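PDB 1S2X: Cag-Z from Helicobacter pylori, which is of unknown function but is encoded in the cag pathogenicity island, which specifies a type IV secretion system, and probably serves that system. Local coordinates for residues Ile71-Tyr76 against Leu159-Phe164; Ser26-Ala31 against Ala128-Leu133; Asn32-Lys37 against Ala135-Arg140. The protein carries 1 engineered substitution. All coordinates share one frame; numbering follows the deposited sequence.

Interaction 1. Residues Ile71-Tyr76 against Leu159-Phe164; sequences ISFDAY and LGIDDF
F73, at the near end of helix 74-101, reaches into the first turn of helix 161-183 and meets F164 with its own CB. That carbon presses on the ring of F164, CB to CD2 3.3 Å. CG stands beside the backbone N and anti to the carbonyl carbon (chi1 -63°), which carries the ring on past F164 toward the turn at G160. CD2 follows, with the carbonyl O of G160 lying off the ring edge near its plane, 3.9 Å away. CE2 meets I161 CG1 at 3.9 Å and the carbonyl O of L159. The rings of F73 and F164 meet obliquely, centroids 5.6 Å apart and planes at 59°. F164, with CG anti to its backbone N (chi1 -179°), lays CE2 against the carbonyl O of F73 at 3.1 Å and CZ against Y76 CB at 3.7 Å. G160 is where the chain turns: it closes helix 149-158 in a Schellman motif with positive phi and also occupies the N-cap position of helix 161-183. V134 of helix 105-135 and M66 of helix 52-68 also touch F73, while D74 OD2 forms a salt bridge with K167 of helix 161-183. Ring and aliphatic carbons make the contact, with three backbone carbonyl oxygens against ring carbons; the burial of this carbon surface is consistent with a hydrophobic seam where the two helices lie against each other.

Interaction 2. Residues Ser26-Ala31 against Ala128-Leu133; sequences SLMRNA and ARISDL
M28, present as selenomethionine, extends from the loop between helices 14-23 and 31-43 until its CE rests on I130 CD1 of helix 105-135, at 3.3 Å. It sits within a type I turn, S26 to R29, closed by the bond from R29 N to S26 O. CG lies beside the backbone N (chi1 -64°), and further bends at chi2 and chi3 curl the chain so that the methyl, rather than SE, makes the approach. The pair with CD1 is tighter than ordinary van der Waals contact; I130 CG1 follows at 3.8 Å. CE also comes within 3.8 Å of R129 NH2, obliquely to the guanidinium, while I130 CD1 lies above one face of that same group, toward its rim. The arginine's charge is engaged by E126, which forms a salt bridge with NE. Here the loop joining helices 14-23 and 31-43 packs on helix 105-135, and Y76 and Y79 of helix 74-101 border M28 as well. After R29 the chain makes a second turn, type II from M28 to A31, with A31 N bonded to M28 O at 3.0 Å. N30, with positive phi, takes the N-cap position of helix 31-43, though its side chain makes no capping bond. A31 then opens that helix and directs CB at L133 CD2, 3.8 Å away. With CG anti to its backbone N (chi1 174°), L133 turns CD2 to that methyl and, more loosely, to M28 CE at 4.3 Å.

Interaction 3. Residues Asn32-Lys37 against Ala135-Arg140; sequences NEVRDK and ASYLPR
The carbonyl O of S136 is gripped side-on by two nitrogens of R35, NH2 at 2.9 Å and NE at 3.2 Å. Both reach it from the same face of the carbonyl plane: NH2 is tilted 21° from that plane, whereas NE stands well above it. The oxygen itself lies near the guanidinium plane, at its edge. NE also has a weak, bent bond to S136 OG at 2.9 Å, an oxygen whose stronger partner is the carbonyl O of L133. At the other end of the guanidinium, NH1 forms a salt bridge to D36 OD2 of the same helix, 2.9 Å long and met nearly along the carboxylate C-O axis. Bonds at both ends thus fix the rotation of the group. Here helix 31-43 packs on the type I turn, A135 to L138, with which helix 105-135 runs out into the loop leading to helix 149-158. The aliphatic part of R35 lies across Y137: CG, anti to the backbone N (chi1 173°), makes a CH-pi contact over the ring face, 3.9 Å from the centroid and offset toward the rim on the CE2 side. The two side chains run past each other in opposite directions, which brings Y137 OH back to R35 CA at 3.3 Å and to V34 CG1 at 3.7 Å. P139 CB approaches NH2 obliquely at 3.6 Å, and the proline side chain also touches I39 and A43 further along helix 31-43.

The three contacts cluster near the C-terminal end of helix 105-135, with centres 11 to 12 Å apart. Interactions 1 and 2 meet where Y76 CD2 lies 3.6 Å from M28 SE and F164 CZ lies 3.7 Å from I130 CG2. Interaction 1 joins interaction 3 through Y137, whose ring meets that of F73 edge-to-face, CD2 to F73 CE1 3.6 Å. Interactions 2 and 3 share helix 31-43 and touch more lightly, L133 CD1 to N32 ND2 at 3.8 Å. Along the chain the segments of each pair of interactions alternate. The function of the protein is unknown; an isopropyl alcohol, probably from crystallisation, sits about 4 Å from the I161 side chain.

Interaction 1. Residues Ile71-Tyr76 against Leu159-Phe164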
ATOM      1  N   ILE A  71     -15.463  -8.319   0.905  1.00 35.30           N
ATOM      2  CA  ILE A  71     -14.090  -7.922   0.591  1.00 36.42           C
ATOM      3  C   ILE A  71     -14.027  -6.401   0.611  1.00 42.89           C
ATOM      4  O   ILE A  71     -14.933  -5.706   0.141  1.00 50.82           O
ATOM      5  CB  ILE A  71     -13.626  -8.427  -0.771  1.00 42.79           C
ATOM      6  CG1 ILE A  71     -12.125  -8.680  -0.891  1.00 45.44           C
ATOM      7  CG2 ILE A  71     -13.992  -7.418  -1.846  1.00 63.73           C
ATOM      8  CD1 ILE A  71     -11.447  -7.481  -1.514  1.00 50.44           C
ATOM      9  N   SER A  72     -12.961  -5.833   1.173  1.00 47.02           N
ATOM     10  CA  SER A  72     -12.913  -4.376   1.268  1.00 48.39           C
ATOM     11  C   SER A  72     -11.476  -3.882   1.176  1.00 39.65           C
ATOM     12  O   SER A  72     -10.613  -4.281   1.950  1.00 44.09           O
ATOM     13  CB  SER A  72     -13.537  -3.888   2.582  1.00 45.79           C
ATOM     14  OG  SER A  72     -14.127  -2.604   2.420  1.00 50.86           O
ATOM     15  N   PHE A  73     -11.247  -2.997   0.214  1.00 40.06           N
ATOM     16  CA  PHE A  73      -9.918  -2.423   0.060  1.00 36.87           C
ATOM     17  C   PHE A  73      -9.753  -1.232   0.996  1.00 45.04           C
ATOM     18  O   PHE A  73      -8.632  -0.892   1.358  1.00 48.81           O
ATOM     19  CB  PHE A  73      -9.688  -1.985  -1.378  1.00 32.91           C
ATOM     20  CG  PHE A  73      -9.720  -3.136  -2.372  1.00 26.83           C
ATOM     21  CD1 PHE A  73      -9.264  -4.395  -1.992  1.00 34.42           C
ATOM     22  CD2 PHE A  73     -10.189  -2.921  -3.650  1.00 30.77           C
ATOM     23  CE1 PHE A  73      -9.285  -5.431  -2.908  1.00 34.14           C
ATOM     24  CE2 PHE A  73     -10.238  -3.977  -4.554  1.00 35.80           C
ATOM     25  CZ  PHE A  73      -9.798  -5.229  -4.175  1.00 29.92           C
ATOM     26  N   ASP A  74     -10.889  -0.643   1.357  1.00 44.36           N
ATOM     27  CA  ASP A  74     -10.885   0.473   2.303  1.00 49.46           C
ATOM     28  C   ASP A  74     -10.029   0.159   3.524  1.00 44.00           C
ATOM     29  O   ASP A  74      -9.301   1.007   4.050  1.00 40.94           O
ATOM     30  CB  ASP A  74     -12.331   0.812   2.681  1.00 47.84           C
ATOM     31  CG  ASP A  74     -13.075   1.386   1.470  1.00 62.64           C
ATOM     32  OD1 ASP A  74     -14.312   1.246   1.387  1.00 82.05           O
ATOM     33  OD2 ASP A  74     -12.409   1.973   0.596  1.00 63.99           O
ATOM     34  N   ALA A  75     -10.084  -1.095   3.980  1.00 33.54           N
ATOM     35  CA  ALA A  75      -9.272  -1.455   5.148  1.00 28.85           C
ATOM     36  C   ALA A  75      -7.791  -1.247   4.872  1.00 44.80           C
ATOM     37  O   ALA A  75      -7.068  -0.713   5.717  1.00 51.45           O
ATOM     38  CB  ALA A  75      -9.535  -2.904   5.510  1.00 27.87           C
ATOM     39  N   TYR A  76      -7.325  -1.674   3.695  1.00 48.38           N
ATOM     40  CA  TYR A  76      -5.904  -1.519   3.362  1.00 51.00           C
ATOM     41  C   TYR A  76      -5.548  -0.030   3.289  1.00 38.91           C
ATOM     42  O   TYR A  76      -4.390   0.293   3.549  1.00 37.03           O
ATOM     43  CB  TYR A  76      -5.502  -2.188   2.043  1.00 41.99           C
ATOM     44  CG  TYR A  76      -5.806  -3.664   1.983  1.00 49.22           C
ATOM     45  CD1 TYR A  76      -6.168  -4.292   0.799  1.00 45.78           C
ATOM     46  CD2 TYR A  76      -5.730  -4.443   3.135  1.00 52.67           C
ATOM     47  CE1 TYR A  76      -6.447  -5.647   0.766  1.00 46.25           C
ATOM     48  CE2 TYR A  76      -6.009  -5.793   3.108  1.00 50.24           C
ATOM     49  CZ  TYR A  76      -6.365  -6.391   1.919  1.00 55.99           C
ATOM     50  OH  TYR A  76      -6.641  -7.741   1.890  1.00 82.86           O
ATOM     51  N   LEU A 159     -14.011  -3.700 -10.639  1.00 18.77           N
ATOM     52  CA  LEU A 159     -13.688  -4.396  -9.394  1.00 16.27           C
ATOM     53  C   LEU A 159     -13.320  -3.484  -8.247  1.00 17.44           C
ATOM     54  O   LEU A 159     -13.045  -3.962  -7.136  1.00 19.46           O
ATOM     55  CB  LEU A 159     -12.540  -5.393  -9.648  1.00 18.70           C
ATOM     56  CG  LEU A 159     -12.876  -6.505 -10.642  1.00 12.99           C
ATOM     57  CD1 LEU A 159     -11.650  -7.368 -10.939  1.00 20.01           C
ATOM     58  CD2 LEU A 159     -13.999  -7.398 -10.139  1.00 18.66           C
ATOM     59  N   GLY A 160     -13.308  -2.171  -8.450  1.00 21.71           N
ATOM     60  CA  GLY A 160     -13.002  -1.306  -7.317  1.00 25.11           C
ATOM     61  C   GLY A 160     -11.530  -0.994  -7.191  1.00 25.63           C
ATOM     62  O   GLY A 160     -11.118  -0.229  -6.307  1.00 24.83           O
ATOM     63  N   ILE A 161     -10.739  -1.581  -8.093  1.00 21.72           N
ATOM     64  CA  ILE A 161      -9.284  -1.469  -7.952  1.00 24.17           C
ATOM     65  C   ILE A 161      -8.802  -0.096  -8.384  1.00 31.09           C
ATOM     66  O   ILE A 161      -7.992   0.583  -7.737  1.00 28.70           O
ATOM     67  CB  ILE A 161      -8.586  -2.604  -8.727  1.00 25.08           C
ATOM     68  CG1 ILE A 161      -8.941  -3.995  -8.206  1.00 24.56           C
ATOM     69  CG2 ILE A 161      -7.081  -2.359  -8.757  1.00 24.57           C
ATOM     70  CD1 ILE A 161      -8.559  -5.180  -9.076  1.00 23.39           C
ATOM     71  N   ASP A 162      -9.357   0.358  -9.503  1.00 26.50           N
ATOM     72  CA  ASP A 162      -9.020   1.673 -10.017  1.00 32.96           C
ATOM     73  C   ASP A 162      -9.253   2.752  -8.959  1.00 39.10           C
ATOM     74  O   ASP A 162      -8.407   3.631  -8.769  1.00 35.06           O
ATOM     75  CB  ASP A 162      -9.837   1.948 -11.285  1.00 28.86           C
ATOM     76  CG  ASP A 162      -9.491   3.313 -11.863  1.00 36.35           C
ATOM     77  OD1 ASP A 162      -8.348   3.501 -12.325  1.00 38.04           O
ATOM     78  OD2 ASP A 162     -10.385   4.186 -11.834  1.00 40.96           O
ATOM     79  N   ASP A 163     -10.390   2.652  -8.280  1.00 28.01           N
ATOM     80  CA  ASP A 163     -10.755   3.649  -7.281  1.00 37.78           C
ATOM     81  C   ASP A 163      -9.854   3.562  -6.052  1.00 49.39           C
ATOM     82  O   ASP A 163      -9.575   4.569  -5.387  1.00 40.08           O
ATOM     83  CB  ASP A 163     -12.220   3.492  -6.869  1.00 49.81           C
ATOM     84  CG  ASP A 163     -12.638   4.571  -5.884  1.00 65.71           C
ATOM     85  OD1 ASP A 163     -12.429   5.769  -6.197  1.00 59.93           O
ATOM     86  OD2 ASP A 163     -13.163   4.221  -4.806  1.00 79.67           O
ATOM     87  N   PHE A 164      -9.388   2.351  -5.744  1.00 40.50           N
ATOM     88  CA  PHE A 164      -8.441   2.189  -4.641  1.00 33.06           C
ATOM     89  C   PHE A 164      -7.123   2.864  -5.030  1.00 32.57           C
ATOM     90  O   PHE A 164      -6.536   3.503  -4.161  1.00 36.08           O
ATOM     91  CB  PHE A 164      -8.238   0.720  -4.293  1.00 31.39           C
ATOM     92  CG  PHE A 164      -7.285   0.437  -3.147  1.00 35.19           C
ATOM     93  CD1 PHE A 164      -5.985   0.018  -3.393  1.00 40.86           C
ATOM     94  CD2 PHE A 164      -7.686   0.593  -1.837  1.00 42.39           C
ATOM     95  CE1 PHE A 164      -5.112  -0.245  -2.352  1.00 50.59           C
ATOM     96  CE2 PHE A 164      -6.822   0.336  -0.790  1.00 48.77           C
ATOM     97  CZ  PHE A 164      -5.528  -0.080  -1.046  1.00 49.11           C
TER

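Interaction 2. Residues Ser26-Ala31 against Ala128-Leu133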
ATOM      1  N   SER A  26      -2.379  -5.843  12.303  1.00 42.68           N
ATOM      2  CA  SER A  26      -3.648  -6.553  12.425  1.00 49.27           C
ATOM      3  C   SER A  26      -4.517  -6.383  11.185  1.00 43.98           C
ATOM      4  O   SER A  26      -5.179  -7.336  10.774  1.00 48.28           O
ATOM      5  CB  SER A  26      -4.470  -6.106  13.646  1.00 55.59           C
ATOM      6  OG  SER A  26      -5.671  -6.880  13.690  1.00 54.00           O
ATOM      7  N   LEU A  27      -4.532  -5.181  10.603  1.00 42.68           N
ATOM      8  CA  LEU A  27      -5.419  -5.041   9.442  1.00 43.01           C
ATOM      9  C   LEU A  27      -4.996  -5.961   8.302  1.00 47.70           C
ATOM     10  O   LEU A  27      -5.818  -6.300   7.448  1.00 58.36           O
ATOM     11  CB  LEU A  27      -5.477  -3.584   9.004  1.00 40.23           C
ATOM     12  CG  LEU A  27      -6.613  -2.763   9.626  1.00 48.16           C
ATOM     13  CD1 LEU A  27      -6.573  -1.330   9.121  1.00 43.91           C
ATOM     14  CD2 LEU A  27      -7.973  -3.392   9.341  1.00 37.76           C
HETATM   15  N   MSE A  28      -3.735  -6.371   8.280  1.00 40.24           N
HETATM   16  CA  MSE A  28      -3.147  -7.134   7.199  1.00 39.67           C
HETATM   17  C   MSE A  28      -3.161  -8.630   7.463  1.00 47.78           C
HETATM   18  O   MSE A  28      -2.739  -9.419   6.618  1.00 39.98           O
HETATM   19  CB  MSE A  28      -1.687  -6.686   6.978  1.00 35.39           C
HETATM   20  CG  MSE A  28      -1.647  -5.231   6.517  1.00 43.78           C
HETATM   21 SE   MSE A  28      -2.725  -5.005   5.080  1.00 44.62          SE
HETATM   22  CE  MSE A  28      -1.731  -5.854   3.840  1.00 40.86           C
ATOM     23  N   ARG A  29      -3.644  -9.008   8.645  1.00 50.28           N
ATOM     24  CA  ARG A  29      -3.611 -10.422   9.006  1.00 50.72           C
ATOM     25  C   ARG A  29      -4.323 -11.282   7.967  1.00 42.73           C
ATOM     26  O   ARG A  29      -5.505 -11.071   7.711  1.00 42.08           O
ATOM     27  CB  ARG A  29      -4.240 -10.636  10.387  1.00 65.83           C
ATOM     28  CG  ARG A  29      -3.275 -10.320  11.530  1.00 75.94           C
ATOM     29  CD  ARG A  29      -3.990 -10.341  12.875  1.00 85.75           C
ATOM     30  NE  ARG A  29      -3.140 -10.934  13.907  1.00 91.69           N
ATOM     31  CZ  ARG A  29      -3.546 -11.844  14.789  1.00 95.89           C
ATOM     32  NH1 ARG A  29      -2.709 -12.339  15.695  1.00108.35           N
ATOM     33  NH2 ARG A  29      -4.805 -12.244  14.765  1.00 86.20           N
ATOM     34  N   ASN A  30      -3.583 -12.217   7.390  1.00 35.66           N
ATOM     35  CA  ASN A  30      -4.095 -13.219   6.476  1.00 41.34           C
ATOM     36  C   ASN A  30      -4.505 -12.654   5.120  1.00 39.23           C
ATOM     37  O   ASN A  30      -5.213 -13.331   4.371  1.00 40.82           O
ATOM     38  CB  ASN A  30      -5.299 -13.932   7.118  1.00 56.45           C
ATOM     39  CG  ASN A  30      -4.837 -15.140   7.914  1.00 62.03           C
ATOM     40  OD1 ASN A  30      -5.377 -16.237   7.758  1.00 60.23           O
ATOM     41  ND2 ASN A  30      -3.831 -14.949   8.763  1.00 60.15           N
ATOM     42  N   ALA A  31      -4.074 -11.442   4.800  1.00 42.64           N
ATOM     43  CA  ALA A  31      -4.466 -10.801   3.546  1.00 37.10           C
ATOM     44  C   ALA A  31      -4.167 -11.663   2.327  1.00 35.51           C
ATOM     45  O   ALA A  31      -4.992 -11.803   1.422  1.00 29.81           O
ATOM     46  CB  ALA A  31      -3.756  -9.471   3.403  1.00 28.89           C
ATOM     47  N   ALA A 128       3.431   0.111  -2.103  1.00 31.95           N
ATOM     48  CA  ALA A 128       3.580  -0.705  -3.310  1.00 28.71           C
ATOM     49  C   ALA A 128       3.203  -2.158  -3.071  1.00 29.79           C
ATOM     50  O   ALA A 128       2.654  -2.888  -3.895  1.00 47.03           O
ATOM     51  CB  ALA A 128       5.010  -0.647  -3.824  1.00 40.30           C
ATOM     52  N   ARG A 129       3.505  -2.639  -1.871  1.00 29.81           N
ATOM     53  CA  ARG A 129       3.144  -4.020  -1.574  1.00 33.72           C
ATOM     54  C   ARG A 129       1.628  -4.163  -1.539  1.00 35.81           C
ATOM     55  O   ARG A 129       1.015  -5.081  -2.083  1.00 26.91           O
ATOM     56  CB  ARG A 129       3.818  -4.390  -0.255  1.00 30.07           C
ATOM     57  CG  ARG A 129       3.343  -5.709   0.331  1.00 41.78           C
ATOM     58  CD  ARG A 129       4.185  -6.071   1.550  1.00 47.06           C
ATOM     59  NE  ARG A 129       3.556  -5.565   2.771  1.00 42.61           N
ATOM     60  CZ  ARG A 129       2.575  -6.200   3.402  1.00 37.15           C
ATOM     61  NH1 ARG A 129       2.113  -7.352   2.940  1.00 46.04           N
ATOM     62  NH2 ARG A 129       2.057  -5.680   4.504  1.00 40.73           N
ATOM     63  N   ILE A 130       0.992  -3.210  -0.852  1.00 39.04           N
ATOM     64  CA  ILE A 130      -0.457  -3.221  -0.728  1.00 32.96           C
ATOM     65  C   ILE A 130      -1.067  -2.965  -2.105  1.00 30.35           C
ATOM     66  O   ILE A 130      -2.080  -3.587  -2.425  1.00 28.13           O
ATOM     67  CB  ILE A 130      -0.999  -2.197   0.271  1.00 29.31           C
ATOM     68  CG1 ILE A 130      -1.185  -2.752   1.694  1.00 34.50           C
ATOM     69  CG2 ILE A 130      -2.317  -1.618  -0.211  1.00 28.00           C
ATOM     70  CD1 ILE A 130       0.015  -3.510   2.214  1.00 28.92           C
ATOM     71  N   SER A 131      -0.436  -2.067  -2.868  1.00 23.01           N
ATOM     72  CA  SER A 131      -0.935  -1.810  -4.212  1.00 30.40           C
ATOM     73  C   SER A 131      -0.906  -3.068  -5.089  1.00 32.39           C
ATOM     74  O   SER A 131      -1.883  -3.370  -5.781  1.00 28.15           O
ATOM     75  CB  SER A 131      -0.129  -0.711  -4.893  1.00 28.75           C
ATOM     76  OG  SER A 131      -0.691  -0.479  -6.175  1.00 29.64           O
ATOM     77  N   ASP A 132       0.193  -3.804  -5.059  1.00 26.42           N
ATOM     78  CA  ASP A 132       0.322  -5.077  -5.764  1.00 22.89           C
ATOM     79  C   ASP A 132      -0.717  -6.086  -5.296  1.00 24.61           C
ATOM     80  O   ASP A 132      -1.336  -6.792  -6.089  1.00 30.17           O
ATOM     81  CB  ASP A 132       1.730  -5.642  -5.554  1.00 33.51           C
ATOM     82  CG  ASP A 132       2.801  -4.954  -6.370  1.00 33.79           C
ATOM     83  OD1 ASP A 132       3.995  -5.192  -6.097  1.00 39.42           O
ATOM     84  OD2 ASP A 132       2.483  -4.178  -7.289  1.00 45.53           O
ATOM     85  N   LEU A 133      -0.965  -6.191  -3.991  1.00 19.73           N
ATOM     86  CA  LEU A 133      -1.986  -7.123  -3.533  1.00 25.58           C
ATOM     87  C   LEU A 133      -3.370  -6.756  -4.049  1.00 28.46           C
ATOM     88  O   LEU A 133      -4.153  -7.610  -4.458  1.00 20.20           O
ATOM     89  CB  LEU A 133      -1.989  -7.164  -2.001  1.00 27.34           C
ATOM     90  CG  LEU A 133      -3.087  -7.975  -1.310  1.00 31.08           C
ATOM     91  CD1 LEU A 133      -2.857  -9.471  -1.457  1.00 26.14           C
ATOM     92  CD2 LEU A 133      -3.153  -7.577   0.167  1.00 31.94           C
TER

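Interaction 3. Residues Asn32-Lys37 against Ala135-Arg140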
ATOM      1  N   ASN A  32      -2.977 -12.258   2.246  1.00 29.10           N
ATOM      2  CA  ASN A  32      -2.722 -13.093   1.065  1.00 31.99           C
ATOM      3  C   ASN A  32      -3.577 -14.352   1.050  1.00 31.87           C
ATOM      4  O   ASN A  32      -4.025 -14.753  -0.025  1.00 36.83           O
ATOM      5  CB  ASN A  32      -1.230 -13.454   0.971  1.00 36.82           C
ATOM      6  CG  ASN A  32      -0.389 -12.182   0.947  1.00 47.19           C
ATOM      7  OD1 ASN A  32      -0.103 -11.616   2.006  1.00 63.03           O
ATOM      8  ND2 ASN A  32      -0.021 -11.734  -0.249  1.00 38.75           N
ATOM      9  N   GLU A  33      -3.840 -15.000   2.185  1.00 26.52           N
ATOM     10  CA  GLU A  33      -4.651 -16.209   2.159  1.00 26.87           C
ATOM     11  C   GLU A  33      -6.099 -15.909   1.811  1.00 33.27           C
ATOM     12  O   GLU A  33      -6.781 -16.718   1.175  1.00 26.49           O
ATOM     13  CB  GLU A  33      -4.603 -16.918   3.525  1.00 30.33           C
ATOM     14  CG  GLU A  33      -3.203 -17.447   3.843  1.00 43.13           C
ATOM     15  CD  GLU A  33      -2.385 -16.556   4.754  1.00 47.09           C
ATOM     16  OE1 GLU A  33      -1.595 -17.087   5.571  1.00 36.06           O
ATOM     17  OE2 GLU A  33      -2.498 -15.310   4.693  1.00 43.85           O
ATOM     18  N   VAL A  34      -6.546 -14.734   2.255  1.00 30.08           N
ATOM     19  CA  VAL A  34      -7.914 -14.312   1.937  1.00 31.78           C
ATOM     20  C   VAL A  34      -8.065 -14.076   0.435  1.00 21.48           C
ATOM     21  O   VAL A  34      -9.038 -14.528  -0.182  1.00 24.28           O
ATOM     22  CB  VAL A  34      -8.298 -13.028   2.693  1.00 34.45           C
ATOM     23  CG1 VAL A  34      -9.397 -12.265   1.968  1.00 35.73           C
ATOM     24  CG2 VAL A  34      -8.738 -13.368   4.108  1.00 41.80           C
ATOM     25  N   ARG A  35      -7.069 -13.383  -0.118  1.00 22.67           N
ATOM     26  CA  ARG A  35      -7.091 -13.112  -1.563  1.00 24.96           C
ATOM     27  C   ARG A  35      -7.073 -14.418  -2.348  1.00 23.05           C
ATOM     28  O   ARG A  35      -7.866 -14.621  -3.269  1.00 25.82           O
ATOM     29  CB  ARG A  35      -5.909 -12.246  -1.984  1.00 21.75           C
ATOM     30  CG  ARG A  35      -5.761 -12.044  -3.487  1.00 23.89           C
ATOM     31  CD  ARG A  35      -4.734 -12.949  -4.137  1.00 25.99           C
ATOM     32  NE  ARG A  35      -4.691 -12.787  -5.593  1.00 25.20           N
ATOM     33  CZ  ARG A  35      -4.426 -13.735  -6.471  1.00 30.26           C
ATOM     34  NH1 ARG A  35      -4.165 -14.975  -6.071  1.00 29.11           N
ATOM     35  NH2 ARG A  35      -4.410 -13.464  -7.768  1.00 25.32           N
ATOM     36  N   ASP A  36      -6.123 -15.266  -1.954  1.00 22.78           N
ATOM     37  CA  ASP A  36      -5.911 -16.519  -2.666  1.00 22.39           C
ATOM     38  C   ASP A  36      -7.186 -17.346  -2.671  1.00 25.00           C
ATOM     39  O   ASP A  36      -7.636 -17.889  -3.663  1.00 21.10           O
ATOM     40  CB  ASP A  36      -4.748 -17.303  -2.041  1.00 30.20           C
ATOM     41  CG  ASP A  36      -3.409 -16.749  -2.493  1.00 40.36           C
ATOM     42  OD1 ASP A  36      -2.362 -17.090  -1.907  1.00 26.12           O
ATOM     43  OD2 ASP A  36      -3.407 -15.953  -3.460  1.00 34.93           O
ATOM     44  N   LYS A  37      -7.812 -17.452  -1.509  1.00 24.77           N
ATOM     45  CA  LYS A  37      -9.013 -18.263  -1.379  1.00 26.01           C
ATOM     46  C   LYS A  37     -10.184 -17.649  -2.115  1.00 21.42           C
ATOM     47  O   LYS A  37     -10.962 -18.353  -2.759  1.00 24.68           O
ATOM     48  CB  LYS A  37      -9.335 -18.421   0.117  1.00 30.49           C
ATOM     49  CG  LYS A  37      -9.686 -19.858   0.489  1.00 51.56           C
ATOM     50  CD  LYS A  37     -10.570 -19.882   1.728  1.00 63.21           C
ATOM     51  CE  LYS A  37     -12.004 -19.520   1.378  1.00 69.67           C
ATOM     52  NZ  LYS A  37     -12.983 -20.352   2.134  1.00 60.84           N
ATOM     53  N   ALA A 135      -4.227  -5.058  -6.685  1.00 18.23           N
ATOM     54  CA  ALA A 135      -4.234  -5.292  -8.107  1.00 22.58           C
ATOM     55  C   ALA A 135      -4.405  -6.787  -8.407  1.00 25.28           C
ATOM     56  O   ALA A 135      -5.021  -7.133  -9.419  1.00 29.50           O
ATOM     57  CB  ALA A 135      -2.963  -4.775  -8.763  1.00 22.56           C
ATOM     58  N   SER A 136      -3.872  -7.672  -7.569  1.00 22.40           N
ATOM     59  CA  SER A 136      -4.013  -9.103  -7.833  1.00 21.59           C
ATOM     60  C   SER A 136      -5.418  -9.648  -7.662  1.00 19.85           C
ATOM     61  O   SER A 136      -5.584 -10.845  -7.933  1.00 21.56           O
ATOM     62  CB  SER A 136      -3.066  -9.884  -6.898  1.00 24.44           C
ATOM     63  OG  SER A 136      -3.720 -10.054  -5.646  1.00 20.20           O
ATOM     64  N   TYR A 137      -6.419  -8.862  -7.242  1.00 19.27           N
ATOM     65  CA  TYR A 137      -7.820  -9.331  -7.230  1.00 15.55           C
ATOM     66  C   TYR A 137      -8.444  -9.410  -8.620  1.00 24.40           C
ATOM     67  O   TYR A 137      -9.551  -9.906  -8.854  1.00 19.21           O
ATOM     68  CB  TYR A 137      -8.667  -8.403  -6.337  1.00 18.05           C
ATOM     69  CG  TYR A 137      -8.601  -8.852  -4.878  1.00 24.07           C
ATOM     70  CD1 TYR A 137      -9.580  -9.700  -4.379  1.00 22.58           C
ATOM     71  CD2 TYR A 137      -7.566  -8.442  -4.043  1.00 17.28           C
ATOM     72  CE1 TYR A 137      -9.548 -10.134  -3.061  1.00 24.52           C
ATOM     73  CE2 TYR A 137      -7.520  -8.867  -2.727  1.00 18.21           C
ATOM     74  CZ  TYR A 137      -8.513  -9.709  -2.254  1.00 29.58           C
ATOM     75  OH  TYR A 137      -8.485 -10.139  -0.940  1.00 33.14           O
ATOM     76  N   LEU A 138      -7.752  -8.902  -9.632  1.00 19.19           N
ATOM     77  CA  LEU A 138      -7.992  -9.238 -11.033  1.00 23.80           C
ATOM     78  C   LEU A 138      -6.850 -10.194 -11.386  1.00 28.59           C
ATOM     79  O   LEU A 138      -5.754  -9.748 -11.727  1.00 20.29           O
ATOM     80  CB  LEU A 138      -8.007  -8.028 -11.960  1.00 21.47           C
ATOM     81  CG  LEU A 138      -8.230  -8.341 -13.457  1.00 28.96           C
ATOM     82  CD1 LEU A 138      -9.579  -9.022 -13.650  1.00 31.10           C
ATOM     83  CD2 LEU A 138      -8.105  -7.090 -14.315  1.00 27.38           C
ATOM     84  N   PRO A 139      -7.074 -11.491 -11.222  1.00 26.91           N
ATOM     85  CA  PRO A 139      -5.939 -12.418 -11.220  1.00 23.34           C
ATOM     86  C   PRO A 139      -5.451 -12.603 -12.652  1.00 29.72           C
ATOM     87  O   PRO A 139      -6.161 -13.075 -13.530  1.00 22.82           O
ATOM     88  CB  PRO A 139      -6.541 -13.699 -10.650  1.00 21.02           C
ATOM     89  CG  PRO A 139      -7.988 -13.636 -11.034  1.00 21.05           C
ATOM     90  CD  PRO A 139      -8.355 -12.178 -11.037  1.00 22.25           C
ATOM     91  N   ARG A 140      -4.211 -12.220 -12.900  1.00 29.11           N
ATOM     92  CA  ARG A 140      -3.670 -12.336 -14.253  1.00 35.92           C
ATOM     93  C   ARG A 140      -3.741 -13.770 -14.749  1.00 35.49           C
ATOM     94  O   ARG A 140      -3.875 -14.015 -15.949  1.00 36.44           O
ATOM     95  CB  ARG A 140      -2.218 -11.867 -14.298  1.00 54.12           C
ATOM     96  CG  ARG A 140      -1.896 -10.873 -15.398  1.00 77.89           C
ATOM     97  CD  ARG A 140      -2.470 -11.274 -16.751  1.00 89.48           C
ATOM     98  NE  ARG A 140      -2.171 -10.288 -17.789  1.00 88.90           N
ATOM     99  CZ  ARG A 140      -2.380 -10.413 -19.091  1.00 85.35           C
ATOM    100  NH1 ARG A 140      -2.913 -11.512 -19.611  1.00 70.64           N
ATOM    101  NH2 ARG A 140      -2.049  -9.423 -19.902  1.00 92.27           N
TER